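Local coordinates for phosphoinositide 3-kinase adapter protein 1 (Homo sapiens, PDB 5FOR) that links B-cell receptor signalling to phosphoinositide 3-kinase by docking the kinase's regulatory subunit, and couples Toll-like receptors to the same kinase, preventing excessive inflammatory cytokine production, at residues 95-100 and 118-123. Sequence-based numbering, arbitrary orientation.
Sequences VVRLLC and WQELTC
The backbone N-H groups of R97 and L99 hydrogen-bond to Q119 and L121 of strand 119-121, an outermost strand of the five-stranded parallel sheet of this TIR domain. R97 N donates to Q119 O (2.9 Å), and L99 N to L121 O. Between them R97 O accepts from L121 N (2.7 Å). At the start of the ladder the bond from Q119 N to V95 O is weak.

The tight side lies under helix 127-134, where branched apolar residues suit a buried sheet face: V96 CG1 touches L121 CD1 at 3.6 Å, and L98 CD1 rests on L121 CB, while L98 and L121 also reach Y130 of the helix. Beside V95 the packing is equally close. With V95 CG1 anti to the backbone N (chi1 -175°), this methyl sits over the centre of the six-membered ring of W118, a CH-pi contact of 3.5 Å, and the broad indole also meets F112 and W115.

Looser and only partly buried is the margin around E120, T122 and C123. Buried R97, bonded through NH1 to W115 O, is long enough to reach it, and its flat multi-donor head forms a side-on salt bridge with the acid E120. The guanidinium and carboxylate planes stand 69° apart, and both nitrogens converge on E120 OE1: NE (2.7 Å) meets the anti lone pair of OE1, turned away from OE2, and NH2 arrives from above the carboxylate plane.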
loop_
_atom_site.group_PDB
_atom_site.type_symbol
_atom_site.label_atom_id
_atom_site.label_comp_id
_atom_site.label_asym_id
_atom_site.label_seq_id
_atom_site.Cartn_x
_atom_site.Cartn_y
_atom_site.Cartn_z
ATOM N N VAL A 95 -2.772 -4.382 6.495
ATOM C CA VAL A 95 -1.763 -3.691 5.695
ATOM C C VAL A 95 -0.766 -4.635 5.042
ATOM O O VAL A 95 -0.215 -5.537 5.678
ATOM C CB VAL A 95 -0.989 -2.635 6.513
ATOM C CG1 VAL A 95 -0.004 -1.814 5.582
ATOM C CG2 VAL A 95 -1.940 -1.744 7.220
ATOM N N VAL A 96 -0.529 -4.397 3.758
ATOM C CA VAL A 96 0.432 -5.172 2.998
ATOM C C VAL A 96 1.459 -4.242 2.407
ATOM O O VAL A 96 1.129 -3.162 1.901
ATOM C CB VAL A 96 -0.262 -6.009 1.900
ATOM C CG1 VAL A 96 0.764 -6.873 1.143
ATOM C CG2 VAL A 96 -1.299 -6.895 2.550
ATOM N N ARG A 97 2.720 -4.642 2.475
ATOM C CA ARG A 97 3.737 -3.811 1.843
ATOM C C ARG A 97 4.482 -4.626 0.828
ATOM O O ARG A 97 4.746 -5.827 1.027
ATOM C CB ARG A 97 4.692 -3.181 2.868
ATOM C CG ARG A 97 5.678 -4.125 3.573
ATOM C CD ARG A 97 6.663 -3.309 4.434
ATOM N NE ARG A 97 7.408 -4.188 5.316
ATOM C CZ ARG A 97 7.090 -4.454 6.578
ATOM N NH1 ARG A 97 6.065 -3.852 7.158
ATOM N NH2 ARG A 97 7.826 -5.319 7.265
ATOM N N LEU A 98 4.770 -3.982 -0.296
ATOM C CA LEU A 98 5.637 -4.577 -1.290
ATOM C C LEU A 98 6.943 -3.794 -1.335
ATOM O O LEU A 98 6.945 -2.582 -1.528
ATOM C CB LEU A 98 4.980 -4.596 -2.669
ATOM C CG LEU A 98 6.003 -5.053 -3.716
ATOM C CD1 LEU A 98 6.144 -6.538 -3.595
ATOM C CD2 LEU A 98 5.615 -4.662 -5.118
ATOM N N LEU A 99 8.049 -4.491 -1.148
ATOM C CA LEU A 99 9.367 -3.856 -1.187
ATOM C C LEU A 99 9.799 -3.613 -2.609
ATOM O O LEU A 99 10.142 -4.558 -3.312
ATOM C CB LEU A 99 10.414 -4.726 -0.488
ATOM C CG LEU A 99 10.110 -5.065 0.968
ATOM C CD1 LEU A 99 11.216 -5.921 1.575
ATOM C CD2 LEU A 99 9.941 -3.796 1.748
ATOM N N CYS A 100 9.813 -2.349 -3.023
ATOM C CA CYS A 100 10.234 -1.962 -4.379
ATOM C C CYS A 100 11.582 -1.246 -4.393
ATOM O O CYS A 100 11.627 -0.015 -4.512
ATOM C CB CYS A 100 9.210 -1.035 -5.043
ATOM S SG CYS A 100 7.611 -1.703 -5.290
ATOM N N TRP A 118 2.945 -6.045 9.636
ATOM C CA TRP A 118 2.423 -6.069 8.287
ATOM C C TRP A 118 2.900 -7.348 7.603
ATOM O O TRP A 118 3.936 -7.939 7.909
ATOM C CB TRP A 118 2.850 -4.846 7.456
ATOM C CG TRP A 118 2.523 -3.528 8.066
ATOM C CD1 TRP A 118 1.922 -3.316 9.265
ATOM C CD2 TRP A 118 2.826 -2.224 7.529
ATOM N NE1 TRP A 118 1.811 -1.970 9.505
ATOM C CE2 TRP A 118 2.341 -1.282 8.451
ATOM C CE3 TRP A 118 3.402 -1.778 6.344
ATOM C CZ2 TRP A 118 2.431 0.097 8.225
ATOM C CZ3 TRP A 118 3.500 -0.413 6.123
ATOM C CH2 TRP A 118 3.012 0.511 7.058
ATOM N N GLN A 119 2.055 -7.790 6.716
ATOM C CA GLN A 119 2.391 -8.677 5.636
ATOM C C GLN A 119 3.354 -8.030 4.643
ATOM O O GLN A 119 3.104 -6.939 4.119
ATOM C CB GLN A 119 1.031 -9.089 5.119
ATOM C CG GLN A 119 0.661 -9.996 4.022
ATOM C CD GLN A 119 -0.481 -10.888 4.431
ATOM O OE1 GLN A 119 -1.405 -11.134 3.684
ATOM N NE2 GLN A 119 -0.153 -11.698 5.360
ATOM N N GLU A 120 4.497 -8.689 4.439
ATOM C CA GLU A 120 5.527 -8.146 3.550
ATOM C C GLU A 120 5.710 -8.960 2.273
ATOM O O GLU A 120 5.770 -10.180 2.302
ATOM C CB GLU A 120 6.879 -8.037 4.272
ATOM C CG GLU A 120 7.963 -7.299 3.462
ATOM C CD GLU A 120 9.264 -7.062 4.272
ATOM O OE1 GLU A 120 9.387 -6.012 4.968
ATOM O OE2 GLU A 120 10.160 -7.936 4.220
ATOM N N LEU A 121 5.823 -8.271 1.148
ATOM C CA LEU A 121 6.088 -8.963 -0.108
ATOM C C LEU A 121 7.335 -8.441 -0.809
ATOM O O LEU A 121 7.746 -7.283 -0.648
ATOM C CB LEU A 121 4.894 -8.829 -1.058
ATOM C CG LEU A 121 3.537 -9.253 -0.510
ATOM C CD1 LEU A 121 2.455 -8.749 -1.444
ATOM C CD2 LEU A 121 3.494 -10.753 -0.418
ATOM N N THR A 122 7.900 -9.302 -1.630
ATOM C CA THR A 122 9.042 -8.934 -2.442
ATOM C C THR A 122 8.748 -9.001 -3.946
ATOM O O THR A 122 7.740 -9.569 -4.377
ATOM C CB THR A 122 10.229 -9.845 -2.119
ATOM O OG1 THR A 122 9.975 -11.146 -2.657
ATOM C CG2 THR A 122 10.404 -9.954 -0.607
ATOM N N CYS A 123 9.657 -8.409 -4.712
ATOM C CA CYS A 123 9.680 -8.388 -6.173
ATOM C C CYS A 123 9.883 -9.739 -6.824
ATOM O O CYS A 123 9.663 -9.875 -8.028
ATOM C CB CYS A 123 10.779 -7.436 -6.669
ATOM S SG CYS A 123 10.376 -5.665 -6.420
#